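Local coordinates for ABC transporter, substrate binding protein (Agrobacterium tumefaciens, PDB 3C9H) that probably captures a solute in the periplasm for uptake by its partner ABC transporter and binds a magnesium ion, at residues E193-G196 with D197-S200; V159-L162 with E163-A166; I251-K255 with D256-V260; A317-G320 with A321-P325. One frame throughout, in Å; residues are numbered along the deposited sequence.

Interaction 1 of 4, residues E193-G196 with D197-S200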
loop_
_atom_site.group_PDB
_atom_site.type_symbol
_atom_site.label_atom_id
_atom_site.label_comp_id
_atom_site.label_asym_id
_atom_site.label_seq_id
_atom_site.Cartn_x
_atom_site.Cartn_y
_atom_site.Cartn_z
ATOM N N GLU A 193 15.756 -7.012 -3.956
ATOM C CA GLU A 193 16.143 -8.145 -3.078
ATOM C C GLU A 193 15.766 -9.541 -3.626
ATOM O O GLU A 193 16.427 -10.524 -3.297
ATOM C CB GLU A 193 15.582 -7.955 -1.647
ATOM C CG GLU A 193 16.510 -7.134 -0.741
ATOM C CD GLU A 193 15.812 -6.457 0.466
ATOM O OE1 GLU A 193 14.709 -6.908 0.868
ATOM O OE2 GLU A 193 16.388 -5.465 1.016
ATOM N N GLN A 194 14.713 -9.645 -4.441
ATOM C CA GLN A 194 14.373 -10.931 -5.089
ATOM C C GLN A 194 15.185 -11.106 -6.337
ATOM O O GLN A 194 15.920 -12.067 -6.500
ATOM C CB GLN A 194 12.910 -11.001 -5.551
ATOM C CG GLN A 194 11.916 -10.500 -4.596
ATOM C CD GLN A 194 12.119 -11.078 -3.248
ATOM O OE1 GLN A 194 12.295 -12.292 -3.104
ATOM N NE2 GLN A 194 12.107 -10.219 -2.233
ATOM N N PHE A 195 15.026 -10.120 -7.206
ATOM C CA PHE A 195 15.324 -10.199 -8.617
ATOM C C PHE A 195 16.621 -9.442 -8.809
ATOM O O PHE A 195 16.646 -8.206 -8.742
ATOM C CB PHE A 195 14.176 -9.520 -9.387
ATOM C CG PHE A 195 13.808 -10.176 -10.684
ATOM C CD1 PHE A 195 13.824 -9.445 -11.870
ATOM C CD2 PHE A 195 13.396 -11.511 -10.723
ATOM C CE1 PHE A 195 13.464 -10.027 -13.070
ATOM C CE2 PHE A 195 13.018 -12.108 -11.924
ATOM C CZ PHE A 195 13.061 -11.362 -13.103
ATOM N N GLY A 196 17.706 -10.189 -9.025
ATOM C CA GLY A 196 19.020 -9.586 -9.218
ATOM C C GLY A 196 18.984 -8.650 -10.407
ATOM O O GLY A 196 19.408 -7.486 -10.310
ATOM N N ASP A 197 18.435 -9.154 -11.516
ATOM C CA ASP A 197 18.323 -8.391 -12.761
ATOM C C ASP A 197 16.999 -7.605 -12.887
ATOM O O ASP A 197 16.389 -7.553 -13.969
ATOM C CB ASP A 197 18.505 -9.335 -13.958
ATOM C CG ASP A 197 18.878 -8.601 -15.232
ATOM O OD1 ASP A 197 19.504 -7.525 -15.132
ATOM O OD2 ASP A 197 18.545 -9.093 -16.336
ATOM N N ILE A 198 16.563 -6.973 -11.794
ATOM C CA ILE A 198 15.438 -6.041 -11.879
ATOM C C ILE A 198 15.785 -4.864 -12.777
ATOM O O ILE A 198 14.903 -4.246 -13.378
ATOM C CB ILE A 198 14.984 -5.502 -10.469
ATOM C CG1 ILE A 198 13.679 -4.701 -10.584
ATOM C CG2 ILE A 198 16.051 -4.632 -9.838
ATOM C CD1 ILE A 198 12.533 -5.447 -11.242
ATOM N N TRP A 199 17.075 -4.549 -12.871
ATOM C CA TRP A 199 17.506 -3.380 -13.631
ATOM C C TRP A 199 17.279 -3.540 -15.134
ATOM O O TRP A 199 16.995 -2.567 -15.822
ATOM C CB TRP A 199 18.964 -3.031 -13.291
ATOM C CG TRP A 199 19.074 -2.778 -11.831
ATOM C CD1 TRP A 199 19.604 -3.600 -10.883
ATOM C CD2 TRP A 199 18.545 -1.654 -11.141
ATOM N NE1 TRP A 199 19.469 -3.034 -9.642
ATOM C CE2 TRP A 199 18.820 -1.835 -9.773
ATOM C CE3 TRP A 199 17.867 -0.500 -11.549
ATOM C CZ2 TRP A 199 18.442 -0.908 -8.810
ATOM C CZ3 TRP A 199 17.502 0.419 -10.599
ATOM C CH2 TRP A 199 17.789 0.208 -9.239
ATOM N N SER A 200 17.358 -4.768 -15.630
ATOM C CA SER A 200 16.960 -5.030 -17.019
ATOM C C SER A 200 15.477 -4.680 -17.236
ATOM O O SER A 200 15.112 -4.120 -18.283
ATOM C CB SER A 200 17.256 -6.479 -17.422
ATOM O OG SER A 200 16.497 -7.395 -16.642
#

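Interaction 2 of 4, residues V159-L162 with E163-A166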
loop_
_atom_site.group_PDB
_atom_site.type_symbol
_atom_site.label_atom_id
_atom_site.label_comp_id
_atom_site.label_asym_id
_atom_site.label_seq_id
_atom_site.Cartn_x
_atom_site.Cartn_y
_atom_site.Cartn_z
ATOM N N VAL A 159 9.312 -7.871 -20.267
ATOM C CA VAL A 159 10.401 -7.256 -21.030
ATOM C C VAL A 159 10.351 -7.702 -22.490
ATOM O O VAL A 159 10.445 -6.871 -23.398
ATOM C CB VAL A 159 11.771 -7.574 -20.402
ATOM C CG1 VAL A 159 12.917 -7.186 -21.342
ATOM C CG2 VAL A 159 11.925 -6.852 -19.036
ATOM N N ASP A 160 10.177 -9.001 -22.705
ATOM C CA ASP A 160 10.012 -9.556 -24.063
ATOM C C ASP A 160 8.829 -8.936 -24.810
ATOM O O ASP A 160 8.962 -8.585 -25.976
ATOM C CB ASP A 160 9.863 -11.078 -24.009
ATOM C CG ASP A 160 9.938 -11.731 -25.396
ATOM O OD1 ASP A 160 10.819 -11.352 -26.207
ATOM O OD2 ASP A 160 9.114 -12.628 -25.673
ATOM N N TYR A 161 7.683 -8.800 -24.150
ATOM C CA TYR A 161 6.514 -8.174 -24.785
ATOM C C TYR A 161 6.826 -6.731 -25.211
ATOM O O TYR A 161 6.493 -6.318 -26.322
ATOM C CB TYR A 161 5.281 -8.193 -23.859
ATOM C CG TYR A 161 4.118 -7.364 -24.374
ATOM C CD1 TYR A 161 3.121 -7.932 -25.174
ATOM C CD2 TYR A 161 4.030 -6.006 -24.090
ATOM C CE1 TYR A 161 2.049 -7.154 -25.664
ATOM C CE2 TYR A 161 2.974 -5.227 -24.574
ATOM C CZ TYR A 161 1.984 -5.806 -25.351
ATOM O OH TYR A 161 0.937 -5.010 -25.810
ATOM N N LEU A 162 7.454 -5.971 -24.311
ATOM C CA LEU A 162 7.850 -4.596 -24.599
ATOM C C LEU A 162 8.742 -4.512 -25.831
ATOM O O LEU A 162 8.592 -3.612 -26.653
ATOM C CB LEU A 162 8.597 -3.990 -23.403
ATOM C CG LEU A 162 7.779 -3.750 -22.134
ATOM C CD1 LEU A 162 8.676 -3.100 -21.080
ATOM C CD2 LEU A 162 6.507 -2.927 -22.423
ATOM N N GLU A 163 9.669 -5.457 -25.931
ATOM C CA GLU A 163 10.601 -5.523 -27.056
ATOM C C GLU A 163 9.882 -5.931 -28.346
ATOM O O GLU A 163 9.994 -5.242 -29.355
ATOM C CB GLU A 163 11.795 -6.440 -26.724
ATOM C CG GLU A 163 12.783 -5.731 -25.774
ATOM C CD GLU A 163 13.772 -6.649 -25.022
ATOM O OE1 GLU A 163 13.804 -7.886 -25.257
ATOM O OE2 GLU A 163 14.526 -6.103 -24.173
ATOM N N ARG A 164 9.098 -6.996 -28.307
ATOM C CA ARG A 164 8.357 -7.422 -29.496
ATOM C C ARG A 164 7.303 -6.420 -29.978
ATOM O O ARG A 164 6.968 -6.435 -31.156
ATOM C CB ARG A 164 7.753 -8.816 -29.291
ATOM C CG ARG A 164 8.824 -9.890 -29.134
ATOM C CD ARG A 164 8.260 -11.301 -29.003
ATOM N NE ARG A 164 7.474 -11.425 -27.784
ATOM C CZ ARG A 164 6.148 -11.310 -27.711
ATOM N NH1 ARG A 164 5.405 -11.075 -28.785
ATOM N NH2 ARG A 164 5.563 -11.418 -26.535
ATOM N N HIS A 165 6.798 -5.550 -29.097
ATOM C CA HIS A 165 5.796 -4.544 -29.479
ATOM C C HIS A 165 6.275 -3.106 -29.278
ATOM O O HIS A 165 5.483 -2.222 -28.928
ATOM C CB HIS A 165 4.505 -4.758 -28.699
ATOM C CG HIS A 165 3.935 -6.131 -28.843
ATOM N ND1 HIS A 165 4.464 -7.227 -28.196
ATOM C CD2 HIS A 165 2.889 -6.590 -29.569
ATOM C CE1 HIS A 165 3.768 -8.301 -28.517
ATOM N NE2 HIS A 165 2.806 -7.944 -29.349
ATOM N N ALA A 166 7.559 -2.867 -29.542
ATOM C CA ALA A 166 8.193 -1.567 -29.290
ATOM C C ALA A 166 7.319 -0.349 -29.618
ATOM O O ALA A 166 7.164 0.550 -28.785
ATOM C CB ALA A 166 9.516 -1.475 -30.036
#

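Interaction 3 of 4, residues I251-K255 with D256-V260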
loop_
_atom_site.group_PDB
_atom_site.type_symbol
_atom_site.label_atom_id
_atom_site.label_comp_id
_atom_site.label_asym_id
_atom_site.label_seq_id
_atom_site.Cartn_x
_atom_site.Cartn_y
_atom_site.Cartn_z
ATOM N N ILE A 251 -5.948 -8.225 -14.421
ATOM C CA ILE A 251 -4.928 -8.341 -13.388
ATOM C C ILE A 251 -4.147 -9.642 -13.578
ATOM O O ILE A 251 -4.749 -10.692 -13.856
ATOM C CB ILE A 251 -5.570 -8.403 -11.969
ATOM C CG1 ILE A 251 -6.394 -7.143 -11.676
ATOM C CG2 ILE A 251 -4.491 -8.627 -10.905
ATOM C CD1 ILE A 251 -7.361 -7.290 -10.502
ATOM N N VAL A 252 -2.830 -9.581 -13.386
ATOM C CA VAL A 252 -1.966 -10.772 -13.327
ATOM C C VAL A 252 -1.095 -10.692 -12.086
ATOM O O VAL A 252 -0.351 -9.709 -11.895
ATOM C CB VAL A 252 -1.065 -10.895 -14.602
ATOM C CG1 VAL A 252 -0.265 -12.188 -14.576
ATOM C CG2 VAL A 252 -1.877 -10.830 -15.840
ATOM N N LEU A 253 -1.220 -11.688 -11.196
ATOM C CA LEU A 253 -0.254 -11.839 -10.107
ATOM C C LEU A 253 0.990 -12.440 -10.737
ATOM O O LEU A 253 0.916 -13.515 -11.294
ATOM C CB LEU A 253 -0.770 -12.746 -8.968
ATOM C CG LEU A 253 -1.536 -11.986 -7.874
ATOM C CD1 LEU A 253 -2.928 -11.644 -8.379
ATOM C CD2 LEU A 253 -1.599 -12.797 -6.579
ATOM N N PRO A 254 2.114 -11.730 -10.707
ATOM C CA PRO A 254 3.292 -12.290 -11.363
ATOM C C PRO A 254 3.687 -13.683 -10.852
ATOM O O PRO A 254 3.765 -13.920 -9.633
ATOM C CB PRO A 254 4.375 -11.263 -11.047
ATOM C CG PRO A 254 3.628 -10.005 -10.865
ATOM C CD PRO A 254 2.387 -10.392 -10.165
ATOM N N LYS A 255 3.970 -14.576 -11.794
ATOM C CA LYS A 255 4.222 -15.979 -11.483
ATOM C C LYS A 255 5.653 -16.273 -11.076
ATOM O O LYS A 255 5.885 -17.259 -10.382
ATOM C CB LYS A 255 3.833 -16.859 -12.668
ATOM C CG LYS A 255 2.344 -16.869 -12.962
ATOM C CD LYS A 255 2.114 -17.600 -14.251
ATOM C CE LYS A 255 0.649 -17.677 -14.656
ATOM N NZ LYS A 255 0.572 -18.325 -16.013
ATOM N N ASP A 256 6.604 -15.448 -11.524
ATOM C CA ASP A 256 8.000 -15.531 -11.051
ATOM C C ASP A 256 8.114 -15.181 -9.542
ATOM O O ASP A 256 8.663 -15.942 -8.757
ATOM C CB ASP A 256 8.961 -14.698 -11.924
ATOM C CG ASP A 256 8.474 -13.260 -12.191
ATOM O OD1 ASP A 256 7.317 -12.907 -11.880
ATOM O OD2 ASP A 256 9.263 -12.478 -12.757
ATOM N N TYR A 257 7.570 -14.046 -9.129
ATOM C CA TYR A 257 7.386 -13.783 -7.706
ATOM C C TYR A 257 6.406 -12.624 -7.552
ATOM O O TYR A 257 6.251 -11.803 -8.464
ATOM C CB TYR A 257 8.712 -13.449 -7.006
ATOM C CG TYR A 257 9.337 -12.159 -7.474
ATOM C CD1 TYR A 257 9.006 -10.943 -6.893
ATOM C CD2 TYR A 257 10.270 -12.158 -8.504
ATOM C CE1 TYR A 257 9.581 -9.750 -7.350
ATOM C CE2 TYR A 257 10.842 -11.001 -8.940
ATOM C CZ TYR A 257 10.513 -9.800 -8.368
ATOM O OH TYR A 257 11.129 -8.656 -8.851
ATOM N N THR A 258 5.758 -12.559 -6.396
ATOM C CA THR A 258 4.811 -11.484 -6.131
ATOM C C THR A 258 5.173 -10.849 -4.791
ATOM O O THR A 258 5.103 -11.503 -3.751
ATOM C CB THR A 258 3.308 -11.954 -6.115
ATOM O OG1 THR A 258 2.901 -12.420 -7.411
ATOM C CG2 THR A 258 2.382 -10.791 -5.749
ATOM N N VAL A 259 5.590 -9.589 -4.826
ATOM C CA VAL A 259 5.847 -8.849 -3.609
ATOM C C VAL A 259 4.523 -8.534 -2.906
ATOM O O VAL A 259 3.522 -8.199 -3.559
ATOM C CB VAL A 259 6.642 -7.570 -3.875
ATOM C CG1 VAL A 259 6.732 -6.747 -2.563
ATOM C CG2 VAL A 259 8.061 -7.921 -4.420
ATOM N N VAL A 260 4.518 -8.669 -1.573
ATOM C CA VAL A 260 3.325 -8.406 -0.766
ATOM C C VAL A 260 3.656 -7.379 0.321
ATOM O O VAL A 260 4.670 -7.493 1.062
ATOM C CB VAL A 260 2.752 -9.676 -0.134
ATOM C CG1 VAL A 260 1.500 -9.361 0.726
ATOM C CG2 VAL A 260 2.413 -10.665 -1.205
#

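Interaction 4 of 4, residues A317-G320 with A321-P325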
loop_
_atom_site.group_PDB
_atom_site.type_symbol
_atom_site.label_atom_id
_atom_site.label_comp_id
_atom_site.label_asym_id
_atom_site.label_seq_id
_atom_site.Cartn_x
_atom_site.Cartn_y
_atom_site.Cartn_z
ATOM N N ALA A 317 -1.257 -20.219 1.694
ATOM C CA ALA A 317 -1.554 -21.639 1.471
ATOM C C ALA A 317 -1.607 -21.924 -0.001
ATOM O O ALA A 317 -0.989 -22.881 -0.462
ATOM C CB ALA A 317 -2.879 -22.038 2.125
ATOM N N ILE A 318 -2.348 -21.100 -0.736
ATOM C CA ILE A 318 -2.535 -21.283 -2.181
ATOM C C ILE A 318 -1.313 -20.920 -3.046
ATOM O O ILE A 318 -0.973 -21.673 -3.968
ATOM C CB ILE A 318 -3.752 -20.493 -2.688
ATOM C CG1 ILE A 318 -5.040 -21.011 -2.016
ATOM C CG2 ILE A 318 -3.845 -20.542 -4.219
ATOM C CD1 ILE A 318 -5.042 -22.510 -1.632
ATOM N N HIS A 319 -0.647 -19.801 -2.748
ATOM C CA HIS A 319 0.444 -19.295 -3.605
ATOM C C HIS A 319 1.856 -19.670 -3.184
ATOM O O HIS A 319 2.765 -19.674 -4.018
ATOM C CB HIS A 319 0.354 -17.782 -3.745
ATOM C CG HIS A 319 -0.892 -17.331 -4.425
ATOM N ND1 HIS A 319 -1.966 -16.816 -3.736
ATOM C CD2 HIS A 319 -1.250 -17.345 -5.732
ATOM C CE1 HIS A 319 -2.928 -16.511 -4.594
ATOM N NE2 HIS A 319 -2.519 -16.824 -5.811
ATOM N N GLY A 320 2.053 -19.927 -1.898
ATOM C CA GLY A 320 3.330 -20.402 -1.401
ATOM C C GLY A 320 4.491 -19.450 -1.617
ATOM O O GLY A 320 4.366 -18.241 -1.383
ATOM N N ALA A 321 5.622 -20.005 -2.062
ATOM C CA ALA A 321 6.861 -19.239 -2.251
ATOM C C ALA A 321 6.823 -18.229 -3.406
ATOM O O ALA A 321 7.777 -17.487 -3.575
ATOM C CB ALA A 321 8.068 -20.189 -2.427
ATOM N N GLN A 322 5.754 -18.205 -4.201
ATOM C CA GLN A 322 5.550 -17.115 -5.172
ATOM C C GLN A 322 5.491 -15.770 -4.428
ATOM O O GLN A 322 6.037 -14.769 -4.903
ATOM C CB GLN A 322 4.251 -17.340 -5.945
ATOM C CG GLN A 322 3.876 -16.274 -7.003
ATOM C CD GLN A 322 2.420 -16.438 -7.500
ATOM O OE1 GLN A 322 1.887 -15.596 -8.242
ATOM N NE2 GLN A 322 1.776 -17.530 -7.083
ATOM N N LEU A 323 4.846 -15.768 -3.253
ATOM C CA LEU A 323 4.644 -14.543 -2.455
ATOM C C LEU A 323 5.894 -14.142 -1.691
ATOM O O LEU A 323 6.561 -14.989 -1.083
ATOM C CB LEU A 323 3.506 -14.722 -1.448
ATOM C CG LEU A 323 2.147 -15.150 -1.991
ATOM C CD1 LEU A 323 1.079 -15.044 -0.918
ATOM C CD2 LEU A 323 1.752 -14.358 -3.227
ATOM N N ARG A 324 6.195 -12.843 -1.710
ATOM C CA ARG A 324 7.348 -12.288 -1.024
ATOM C C ARG A 324 6.889 -11.155 -0.082
ATOM O O ARG A 324 7.044 -9.975 -0.408
ATOM C CB ARG A 324 8.388 -11.783 -2.037
ATOM C CG ARG A 324 8.831 -12.816 -3.084
ATOM C CD ARG A 324 9.398 -14.079 -2.410
ATOM N NE ARG A 324 10.370 -14.771 -3.256
ATOM C CZ ARG A 324 10.067 -15.507 -4.324
ATOM N NH1 ARG A 324 8.809 -15.671 -4.689
ATOM N NH2 ARG A 324 11.023 -16.087 -5.036
ATOM N N PRO A 325 6.309 -11.520 1.086
ATOM C CA PRO A 325 5.875 -10.501 2.057
ATOM C C PRO A 325 7.028 -9.901 2.825
ATOM O O PRO A 325 8.137 -10.430 2.789
ATOM C CB PRO A 325 4.944 -11.259 3.006
ATOM C CG PRO A 325 5.326 -12.715 2.863
ATOM C CD PRO A 325 6.025 -12.894 1.546
#

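Interaction 1 of 4, residues E193-G196 with D197-S200
F195 and I198 meet across a type I beta turn that runs from F195 to I198 and lets the chain pass from helix 183-194 into helix 198-207. The backbone closes the turn: I198 N donates to F195 O at 3.3 Å. This bond is bent, with 142° at the hydrogen, and the donor stands above the carbonyl plane instead of on a lone pair. Next to it the two side chains touch only loosely, F195 CB lying 4.2 Å from I198 CB.

The F195 ring sits beside the start of helix 198-207. Its CD1 comes within 3.7 Å of I198 N, and I198 CA lies in the plane of the ring, at its edge. F195 has a chi1 of -143°, away from a staggered position, and this swings the ring forward along the turn, so that CE1 also comes near D197 O. Farther out the same ring meets that of Y257.

G196 O also comes within 3.9 Å of W199 CD1. One face of the indole carries I198 CG2, 3.7 Å above the ring plane and displaced toward the rim, while R347 makes a cation-pi contact with W199 and L344 and A351 of helix 338-353 pack on it. W199 thereby ties the start of helix 198-207 to helix 338-353. D197 is the residue just before helix 198-207, and S200 OG lies 2.7 Å from both D197 O and D197 OD2; the model does not settle which oxygen takes its one proton.

Interaction 2 of 4, residues V159-L162 with E163-A166
Y161 and H165 stack at the C-terminal end of helix 155-164, where H165 is the first residue to leave helical geometry. The aromatic pair is an offset stack: the ring centres are 4.1 Å apart and the planes 22° from parallel. H165 ND1 sits over one face of the tyrosine ring, toward its rim, and Y161 CE1 in turn lies over a face of the imidazole. F146 meets the tyrosine ring as well.

Hydrogen bonds fix how the imidazole is turned. Y161 O accepts twice from H165, from the backbone N at 2.9 Å and from ND1 at 2.9 Å, and the oxygen lies nearly in the imidazole plane. With CG beside its own backbone N (chi1 -56°), the histidine folds back over the helix end, which makes this double grip possible. The ordinary helical ladder continues alongside it, E163 N bonding to V159 O and R164 N to D160 O, the latter at 2.8 Å and almost straight.

Charge adds a salt bridge one turn long. R164 NE reaches D160 OD2 at 2.9 Å with the oxygen close to the guanidinium plane, but the carboxylate is met from above its own plane, the two groups being inclined by 55°. R164 NH2 has a second acidic partner in E149, so the guanidinium is shared between two carboxylates.

Apolar packing faces helix 198-207, where V159 and L162 both rest on A204. Separate from this is a van der Waals contact of a methyl with a carboxylate oxygen: V159 runs side by side with E163, its CG1 lying 3.4 Å from E163 OE2.

Interaction 3 of 4, residues I251-K255 with D256-V260
P254 and T258 cross at about a right angle in the loop that joins strand 249-252 to strand 258-268, both of which pair antiparallel with strand 135-142 of the solute-binding protein fold. The T258 hydroxyl meets both the carbonyl and the ring of the proline. OG1 donates to P254 O at 2.8 Å, in the carbonyl plane and on a lone pair, and lies 3.5 Å from P254 CD. The torsion behind this places OG1 beside the backbone N of T258 (chi1 -65°), which lets the hydroxyl reach the carbonyl of P254.

Elsewhere on the proline ring, P254 CB packs 3.2 Å from Y257 O, and D256 OD1 comes to 3.5 Å from the same CB. D256 has its CG wedged between its backbone N and carbonyl carbon (chi1 49°), which curls the carboxylate inward; OD1 then takes a weak bond from Y257 N at 3.0 Å. The buried D256 N has no partner in the model.

Y257 leaves the backbone away from the 251-255 segment; its ring packs on Q194 and its OH bonds to D191, both of helix 183-194. R155 salt-bridges D256 OD1, bonds to Y257 O and makes a cation-pi contact with the Y257 ring. The T258 hydroxyl and R155 both grip the loop, and the positive charge of R155 probably helps keep D256 ionised.

Interaction 4 of 4, residues A317-G320 with A321-P325
H319 and L323 touch through their aliphatic parts, H319 CB resting 3.6 Å from L323 CG, while backbone bonds close the turn beside them. H319 O accepts a weak bond from Q322 N at 3.3 Å. G320 O accepts from L323 N at 3.1 Å; that donor stands above the carbonyl plane and is not on a lone pair. H319 ND1 is satisfied one turn back in its own helix, by M315 O. The histidine CG lies beside the backbone N (chi1 -63°), which lets the ring reach back in that direction while its CB faces the leucine.

These bonds lie where the chain leaves helix 312-319 and passes through a short 3-10 segment into strand 323-325, which runs parallel to strand 258-268 in the periplasmic binding protein fold. G320 is the first residue to leave helical geometry, with a positive phi of 62°.

Q322 extends from the turn with its CG anti to the backbone N (chi1 179°), which carries its amide group to a place beside the imidazole. The two flat groups are 76° apart, almost perpendicular, with Q322 CD 4.2 Å from H319 CD2. The amide is probably turned over in the model, so its O and N cannot be assigned to partners here. The backbone of Q322 is engaged with T258 of the neighbouring strand, as is that of R324, which also bonds with V260. L323 packs on F134 and T258, and its CD2 reaches to 3.7 Å from H319 CB.

How the interactions relate
Along the chain the order is interaction 2, then 1, 3 and 4; each finishes before the next begins, so none nest or cross. Interaction 2 ends helix 155-164 and packs on helix 198-207, the helix that interaction 1 opens: V159 lies against the backbone of S200. Interaction 1 turns between two helices, and this turn touches the loop of interaction 3. Interaction 3 closes that loop between strands 249-252 and 258-268. Interaction 4 leads from a helix into strand 323-325, and it meets interaction 3 where this strand lies beside the start of 258-268. Interactions 2 and 4 lie farthest apart, with centres about 28 Å distant.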